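Local coordinates for Lin2722 protein (PDB 3DS8), which is of unknown function but belongs to an alpha/beta-hydrolase family and probably acts as a serine hydrolase, at residues A[142-151]-A[192-201]; A[172-183]-A[207-218]. One frame throughout, in Å; residues are numbered along the deposited sequence.

Interaction 1: residues A[142-151]-A[192-201]; sequences NGMDLSFKKL and PTISSLATRL
F148 carries the guanidinium of R200 flat on one face of its ring, planes 12° apart and centres 4.0 Å apart, while I194 covers the opposite face with CG2 over the middle, 3.8 Å from the ring centroid. A cation-pi stack and a CH-pi contact thus sandwich the ring; L201 CG and the backbone of L197 and A198 border its edge. With chi1 at 75°, CG of F148 sits between its own N and carbonyl carbon, which turns the ring in under R200. The same guanidinium grips the type I beta turn D145-F148: NH1 and NH2 both donate to L146 O, at 2.8 and 3.1 Å, and NH1 also reaches F148 O in the plane of that carbonyl, on a lone pair. D145 OD1 accepts from S147 N in an Asx turn. I194 CD1 lies 3.3 Å from D145 O, and L151 CD2 meets I194 CG2 at 3.6 Å. A water takes the N-H of I194 and donates to G143 O. NH2 of R200 also forms a salt bridge with E212. Fixed by carbonyls, a carboxylate and an aromatic face, the guanidinium has little rotational freedom, and its buried charge is probably well compensated.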
# COMPACT_ATOMS: atom_id res chain seq x y z
N ASN A 142 -11.55 17.15 -3.97
CA ASN A 142 -11.61 16.38 -2.73
C ASN A 142 -12.38 17.03 -1.59
O ASN A 142 -13.16 16.36 -0.88
CB ASN A 142 -10.18 16.01 -2.34
CG ASN A 142 -9.60 15.00 -3.30
OD1 ASN A 142 -10.04 13.85 -3.31
ND2 ASN A 142 -8.70 15.43 -4.22
N GLY A 143 -12.16 18.32 -1.39
CA GLY A 143 -12.86 19.03 -0.33
C GLY A 143 -12.36 18.71 1.06
O GLY A 143 -11.21 18.27 1.26
N MSE A 144 -13.21 18.99 2.06
CA MSE A 144 -12.77 18.94 3.44
C MSE A 144 -13.69 18.15 4.36
O MSE A 144 -13.51 18.20 5.58
CB MSE A 144 -12.70 20.37 3.98
CG MSE A 144 -11.81 21.28 3.17
SE MSE A 144 -11.74 23.06 3.92
CE MSE A 144 -13.57 23.18 4.66
N ASP A 145 -14.71 17.48 3.80
CA ASP A 145 -15.72 16.79 4.62
C ASP A 145 -15.24 15.38 4.92
O ASP A 145 -15.32 14.50 4.04
CB ASP A 145 -17.04 16.74 3.89
CG ASP A 145 -18.12 16.01 4.68
OD1 ASP A 145 -17.88 15.65 5.86
OD2 ASP A 145 -19.20 15.80 4.09
N LEU A 146 -14.72 15.14 6.11
CA LEU A 146 -14.17 13.81 6.40
C LEU A 146 -15.27 12.75 6.54
O LEU A 146 -14.96 11.58 6.54
CB LEU A 146 -13.26 13.80 7.63
CG LEU A 146 -11.89 14.43 7.41
CD1 LEU A 146 -11.22 14.50 8.74
CD2 LEU A 146 -11.05 13.59 6.41
N SER A 147 -16.53 13.14 6.59
CA SER A 147 -17.65 12.18 6.57
C SER A 147 -18.15 11.89 5.15
O SER A 147 -19.21 11.25 4.92
CB SER A 147 -18.77 12.62 7.53
OG SER A 147 -19.50 13.66 6.94
N PHE A 148 -17.36 12.31 4.17
CA PHE A 148 -17.74 12.14 2.77
C PHE A 148 -18.26 10.74 2.37
O PHE A 148 -17.67 9.72 2.73
CB PHE A 148 -16.59 12.59 1.82
CG PHE A 148 -15.43 11.62 1.74
CD1 PHE A 148 -15.32 10.74 0.66
CD2 PHE A 148 -14.48 11.55 2.74
CE1 PHE A 148 -14.28 9.83 0.58
CE2 PHE A 148 -13.45 10.64 2.70
CZ PHE A 148 -13.33 9.76 1.62
N LYS A 149 -19.35 10.73 1.60
CA LYS A 149 -19.92 9.55 0.94
C LYS A 149 -19.66 9.58 -0.55
O LYS A 149 -19.90 8.59 -1.21
CB LYS A 149 -21.45 9.52 1.11
CG LYS A 149 -21.95 9.73 2.54
CD LYS A 149 -21.78 8.50 3.37
CE LYS A 149 -22.34 8.72 4.79
NZ LYS A 149 -21.35 9.42 5.70
N LYS A 150 -19.24 10.73 -1.09
CA LYS A 150 -18.87 10.90 -2.49
C LYS A 150 -17.83 12.00 -2.58
O LYS A 150 -17.68 12.83 -1.66
CB LYS A 150 -20.06 11.30 -3.36
CG LYS A 150 -20.77 12.52 -2.91
CD LYS A 150 -21.74 13.08 -3.99
CE LYS A 150 -23.08 12.34 -4.10
NZ LYS A 150 -24.22 13.24 -4.65
N LEU A 151 -17.11 12.04 -3.69
CA LEU A 151 -16.12 13.09 -3.92
C LEU A 151 -16.72 14.25 -4.69
O LEU A 151 -17.58 14.05 -5.55
CB LEU A 151 -14.91 12.56 -4.67
CG LEU A 151 -14.21 11.39 -3.97
CD1 LEU A 151 -13.48 10.55 -5.04
CD2 LEU A 151 -13.26 11.90 -2.91
N PRO A 192 -4.55 15.89 -0.39
CA PRO A 192 -5.73 16.13 0.45
C PRO A 192 -6.06 14.87 1.23
O PRO A 192 -6.04 13.75 0.71
CB PRO A 192 -6.82 16.51 -0.57
CG PRO A 192 -6.07 16.97 -1.77
CD PRO A 192 -4.83 16.14 -1.80
N THR A 193 -6.38 15.06 2.50
CA THR A 193 -6.66 13.94 3.38
C THR A 193 -7.73 13.04 2.81
O THR A 193 -7.60 11.81 2.82
CB THR A 193 -7.07 14.48 4.78
OG1 THR A 193 -6.06 15.38 5.24
CG2 THR A 193 -7.21 13.35 5.73
N ILE A 194 -8.75 13.66 2.21
CA ILE A 194 -9.82 12.88 1.63
C ILE A 194 -9.37 11.99 0.45
O ILE A 194 -9.88 10.89 0.27
CB ILE A 194 -10.98 13.80 1.23
CG1 ILE A 194 -11.74 14.18 2.54
CG2 ILE A 194 -11.93 13.15 0.18
CD1 ILE A 194 -12.52 15.36 2.45
N SER A 195 -8.45 12.49 -0.35
CA SER A 195 -7.87 11.72 -1.48
C SER A 195 -7.22 10.47 -0.95
O SER A 195 -7.38 9.39 -1.51
CB SER A 195 -6.86 12.53 -2.25
OG SER A 195 -6.33 11.77 -3.33
N SER A 196 -6.50 10.61 0.15
CA SER A 196 -5.84 9.44 0.79
C SER A 196 -6.76 8.44 1.51
O SER A 196 -6.32 7.35 1.90
CB SER A 196 -4.66 9.89 1.68
OG SER A 196 -4.94 11.02 2.42
N LEU A 197 -8.05 8.81 1.64
CA LEU A 197 -9.08 7.95 2.20
C LEU A 197 -10.13 7.54 1.19
O LEU A 197 -11.09 6.86 1.55
CB LEU A 197 -9.76 8.67 3.34
CG LEU A 197 -8.92 9.05 4.56
CD1 LEU A 197 -9.80 10.01 5.43
CD2 LEU A 197 -8.44 7.84 5.34
N ALA A 198 -9.92 7.88 -0.08
CA ALA A 198 -10.99 7.71 -1.08
C ALA A 198 -11.24 6.23 -1.42
O ALA A 198 -12.26 5.91 -2.01
CB ALA A 198 -10.71 8.55 -2.30
N THR A 199 -10.35 5.35 -0.97
CA THR A 199 -10.63 3.92 -0.87
C THR A 199 -11.98 3.61 -0.23
O THR A 199 -12.56 2.57 -0.50
CB THR A 199 -9.52 3.19 -0.07
OG1 THR A 199 -9.02 4.06 0.97
CG2 THR A 199 -8.34 2.80 -1.02
N ARG A 200 -12.48 4.52 0.61
CA ARG A 200 -13.80 4.36 1.24
C ARG A 200 -14.92 4.12 0.23
O ARG A 200 -15.96 3.53 0.55
CB ARG A 200 -14.09 5.68 1.98
CG ARG A 200 -15.27 5.74 2.75
CD ARG A 200 -15.40 7.17 3.25
NE ARG A 200 -14.43 7.48 4.29
CZ ARG A 200 -14.54 8.55 5.08
NH1 ARG A 200 -15.59 9.35 4.96
NH2 ARG A 200 -13.64 8.81 6.02
N LEU A 201 -14.71 4.60 -0.99
CA LEU A 201 -15.73 4.55 -2.03
C LEU A 201 -15.69 3.30 -2.91
O LEU A 201 -16.59 3.11 -3.75
CB LEU A 201 -15.66 5.81 -2.87
CG LEU A 201 -15.75 7.11 -2.04
CD1 LEU A 201 -15.81 8.26 -2.93
CD2 LEU A 201 -16.94 7.13 -1.07
O HOH W 1 -9.06 16.63 2.24

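Interaction 2: residues A[172-183]-A[207-218]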
# COMPACT_ATOMS: atom_id res chain seq x y z
N LEU A 172 -9.12 -9.75 0.44
CA LEU A 172 -8.25 -8.56 0.57
C LEU A 172 -8.56 -7.81 1.87
O LEU A 172 -9.72 -7.66 2.25
CB LEU A 172 -8.39 -7.62 -0.60
CG LEU A 172 -7.34 -6.49 -0.74
CD1 LEU A 172 -6.00 -7.04 -1.14
CD2 LEU A 172 -7.77 -5.36 -1.69
N GLU A 173 -7.53 -7.31 2.53
CA GLU A 173 -7.70 -6.50 3.75
C GLU A 173 -6.90 -5.22 3.54
O GLU A 173 -5.72 -5.27 3.21
CB GLU A 173 -7.18 -7.26 4.98
CG GLU A 173 -7.91 -8.56 5.24
CD GLU A 173 -7.39 -9.34 6.44
OE1 GLU A 173 -6.33 -8.96 6.94
OE2 GLU A 173 -8.10 -10.29 6.92
N VAL A 174 -7.56 -4.09 3.69
CA VAL A 174 -7.00 -2.80 3.29
C VAL A 174 -6.95 -1.87 4.47
O VAL A 174 -7.95 -1.72 5.19
CB VAL A 174 -7.80 -2.16 2.13
CG1 VAL A 174 -7.28 -0.78 1.84
CG2 VAL A 174 -7.76 -3.03 0.89
N LEU A 175 -5.79 -1.25 4.69
CA LEU A 175 -5.62 -0.21 5.69
C LEU A 175 -5.16 1.04 4.97
O LEU A 175 -4.12 1.03 4.25
CB LEU A 175 -4.54 -0.60 6.74
CG LEU A 175 -4.08 0.50 7.68
CD1 LEU A 175 -5.24 1.01 8.52
CD2 LEU A 175 -2.88 -0.06 8.56
N ALA A 176 -5.95 2.11 5.09
CA ALA A 176 -5.61 3.40 4.51
C ALA A 176 -5.22 4.36 5.63
O ALA A 176 -6.02 4.71 6.52
CB ALA A 176 -6.80 4.00 3.71
N ILE A 177 -3.95 4.75 5.59
CA ILE A 177 -3.38 5.72 6.49
C ILE A 177 -3.28 7.07 5.85
O ILE A 177 -2.78 7.20 4.69
CB ILE A 177 -1.99 5.24 6.96
CG1 ILE A 177 -2.13 4.02 7.90
CG2 ILE A 177 -1.21 6.39 7.64
CD1 ILE A 177 -0.80 3.38 8.27
N ALA A 178 -3.83 8.08 6.51
CA ALA A 178 -3.86 9.42 5.96
C ALA A 178 -3.35 10.43 6.96
O ALA A 178 -3.55 10.27 8.17
CB ALA A 178 -5.27 9.81 5.55
N GLY A 179 -2.66 11.45 6.46
CA GLY A 179 -2.26 12.59 7.30
C GLY A 179 -3.12 13.84 7.08
O GLY A 179 -3.65 14.09 5.98
N GLU A 180 -3.25 14.63 8.13
CA GLU A 180 -3.92 15.88 8.10
C GLU A 180 -3.03 16.83 8.96
O GLU A 180 -2.76 16.56 10.16
CB GLU A 180 -5.33 15.70 8.67
CG GLU A 180 -6.09 16.89 8.72
CD GLU A 180 -7.53 16.68 9.17
OE1 GLU A 180 -7.78 16.08 10.24
OE2 GLU A 180 -8.40 17.19 8.45
N LEU A 181 -2.55 17.92 8.37
CA LEU A 181 -1.60 18.76 9.09
C LEU A 181 -2.27 19.38 10.31
O LEU A 181 -1.63 19.56 11.34
CB LEU A 181 -0.96 19.83 8.21
CG LEU A 181 -0.08 19.23 7.09
CD1 LEU A 181 0.44 20.32 6.24
CD2 LEU A 181 1.07 18.37 7.67
N SER A 182 -3.55 19.70 10.18
CA SER A 182 -4.30 20.16 11.32
C SER A 182 -5.78 19.96 11.01
O SER A 182 -6.15 19.76 9.85
CB SER A 182 -4.07 21.66 11.60
OG SER A 182 -4.87 22.43 10.75
N GLU A 183 -6.62 20.03 12.05
CA GLU A 183 -8.08 19.85 11.83
C GLU A 183 -8.66 20.83 10.84
O GLU A 183 -9.61 20.51 10.17
CB GLU A 183 -8.88 19.97 13.12
CG GLU A 183 -8.79 18.77 14.01
CD GLU A 183 -7.48 18.72 14.73
OE1 GLU A 183 -6.76 19.74 14.65
OE2 GLU A 183 -7.18 17.71 15.40
N ALA A 207 -13.53 -5.68 -0.54
CA ALA A 207 -12.51 -6.26 0.33
C ALA A 207 -13.16 -6.87 1.56
O ALA A 207 -14.27 -6.43 1.96
CB ALA A 207 -11.56 -5.18 0.74
N LYS A 208 -12.49 -7.84 2.17
CA LYS A 208 -12.94 -8.40 3.43
C LYS A 208 -12.87 -7.34 4.56
O LYS A 208 -13.79 -7.23 5.36
CB LYS A 208 -12.13 -9.62 3.81
CG LYS A 208 -12.60 -10.25 5.09
CD LYS A 208 -11.97 -11.55 5.32
CE LYS A 208 -10.52 -11.42 5.69
NZ LYS A 208 -9.93 -12.77 6.02
N ALA A 209 -11.80 -6.57 4.58
CA ALA A 209 -11.60 -5.58 5.62
C ALA A 209 -11.15 -4.28 5.00
O ALA A 209 -10.39 -4.25 4.03
CB ALA A 209 -10.56 -6.06 6.63
N TYR A 210 -11.65 -3.19 5.55
CA TYR A 210 -11.21 -1.87 5.17
C TYR A 210 -11.18 -1.03 6.42
O TYR A 210 -12.21 -0.86 7.05
CB TYR A 210 -12.17 -1.22 4.16
CG TYR A 210 -11.79 0.21 3.88
CD1 TYR A 210 -10.61 0.52 3.21
CD2 TYR A 210 -12.59 1.28 4.34
CE1 TYR A 210 -10.22 1.86 3.02
CE2 TYR A 210 -12.23 2.61 4.08
CZ TYR A 210 -11.02 2.88 3.43
OH TYR A 210 -10.66 4.20 3.18
N ILE A 211 -10.01 -0.53 6.77
CA ILE A 211 -9.78 0.26 7.98
C ILE A 211 -9.08 1.57 7.62
O ILE A 211 -8.15 1.56 6.82
CB ILE A 211 -8.91 -0.54 8.98
CG1 ILE A 211 -9.57 -1.90 9.31
CG2 ILE A 211 -8.61 0.31 10.22
CD1 ILE A 211 -8.88 -2.68 10.46
N GLU A 212 -9.56 2.69 8.18
CA GLU A 212 -8.92 3.98 7.99
C GLU A 212 -8.22 4.40 9.28
O GLU A 212 -8.72 4.11 10.41
CB GLU A 212 -10.00 5.03 7.66
CG GLU A 212 -10.69 4.74 6.33
CD GLU A 212 -11.73 5.76 5.94
OE1 GLU A 212 -12.23 6.50 6.80
OE2 GLU A 212 -12.05 5.82 4.71
N ASP A 213 -7.13 5.16 9.16
CA ASP A 213 -6.45 5.74 10.34
C ASP A 213 -5.94 7.10 9.91
O ASP A 213 -5.21 7.20 8.93
CB ASP A 213 -5.22 4.87 10.73
CG ASP A 213 -4.08 5.66 11.55
OD1 ASP A 213 -4.30 5.72 12.75
OD2 ASP A 213 -2.98 6.21 11.01
N ILE A 214 -6.42 8.15 10.56
CA ILE A 214 -5.96 9.52 10.26
C ILE A 214 -5.01 9.98 11.35
O ILE A 214 -5.32 9.85 12.55
CB ILE A 214 -7.12 10.51 10.21
CG1 ILE A 214 -8.13 10.10 9.14
CG2 ILE A 214 -6.59 11.96 9.96
CD1 ILE A 214 -9.37 10.97 9.14
N GLN A 215 -3.84 10.46 10.97
CA GLN A 215 -2.94 11.08 11.89
C GLN A 215 -2.99 12.59 11.69
O GLN A 215 -2.93 13.08 10.57
CB GLN A 215 -1.49 10.60 11.71
CG GLN A 215 -1.26 9.15 12.05
CD GLN A 215 0.04 8.66 11.45
OE1 GLN A 215 1.11 9.30 11.62
NE2 GLN A 215 -0.03 7.52 10.76
N VAL A 216 -3.05 13.32 12.79
CA VAL A 216 -3.19 14.78 12.71
C VAL A 216 -1.98 15.48 13.32
O VAL A 216 -1.46 15.10 14.39
CB VAL A 216 -4.48 15.28 13.39
CG1 VAL A 216 -4.68 16.79 13.13
CG2 VAL A 216 -5.70 14.50 12.91
N GLY A 217 -1.57 16.54 12.66
CA GLY A 217 -0.51 17.38 13.17
C GLY A 217 0.61 17.64 12.19
O GLY A 217 0.73 17.01 11.15
N GLU A 218 1.47 18.58 12.55
CA GLU A 218 2.59 18.94 11.72
C GLU A 218 3.49 17.76 11.43
O GLU A 218 4.11 17.73 10.38
CB GLU A 218 3.38 20.10 12.33
CG GLU A 218 4.09 19.83 13.62
CD GLU A 218 4.85 21.05 14.13
OE1 GLU A 218 4.85 22.11 13.46
OE2 GLU A 218 5.45 20.94 15.23
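Torsions at K208 and E173 bring their charged ends together: K208 has CG anti to its N (chi1 -178°) and bends at chi3, while E173 runs extended beyond CG, so that the two lie side by side and NZ comes 3.2 Å from E173 OE2 in a salt bridge. E173 OE1 pairs in turn with K126 on strand 123-130, and K208 NZ also donates to T244 O. The pair sits at the start of two neighbouring parallel strands, 173-180 and 209-216, in the central sheet of the alpha/beta-hydrolase fold; with helix 193-196 they form a beta-alpha-beta unit. V174, A176, A178 and E180 each bond through N and O to the residues flanking their counterparts, while E173, L175 and I177 bond to strand 123-130 on the other side. V174, A176, A178 and E180 share one face with Y210, E212, I214 and V216. There V174 CG1 approaches the edge of the Y210 ring, 3.8 Å from CD1, and Y210 OH donates to E212 OE2, using the anti lone pair at 2.6 Å. This face is covered partly by helix 193-196. The other carries L175 against I211, CD1 to CG2 at 3.8 Å, and I177 beside D213; helix 229-240 packs there on I211 and Q215. Near the carboxyl end, OE1 of Q215 is held by T228 OG1, and its NE2 donates to S231 OG and, at 3.2 Å, to D213 OD2, nearly along the C-O axis of that oxygen, while I177 CG2 lies 3.5 Å from the same NE2.

Overall arrangement
Going from the N terminus, the chain runs through 142-151, strand 173-180, then 192-201, then strand 209-216. Interaction 1 closes a loop from the first to the third of these, interaction 2 one from the second to the fourth, so the two loops cross. The piece 192-201, which contains helix 193-196, is the crossover connection between the paired strands of interaction 2, and interaction 1 fastens the outer loop 142-151 onto it. The two contacts touch directly: T199 OG1 lies 2.8 Å from Y210 OH, a probable hydrogen bond. The loop is thus tied to the crossover, and through it, and through L146 on I214, to the central sheet.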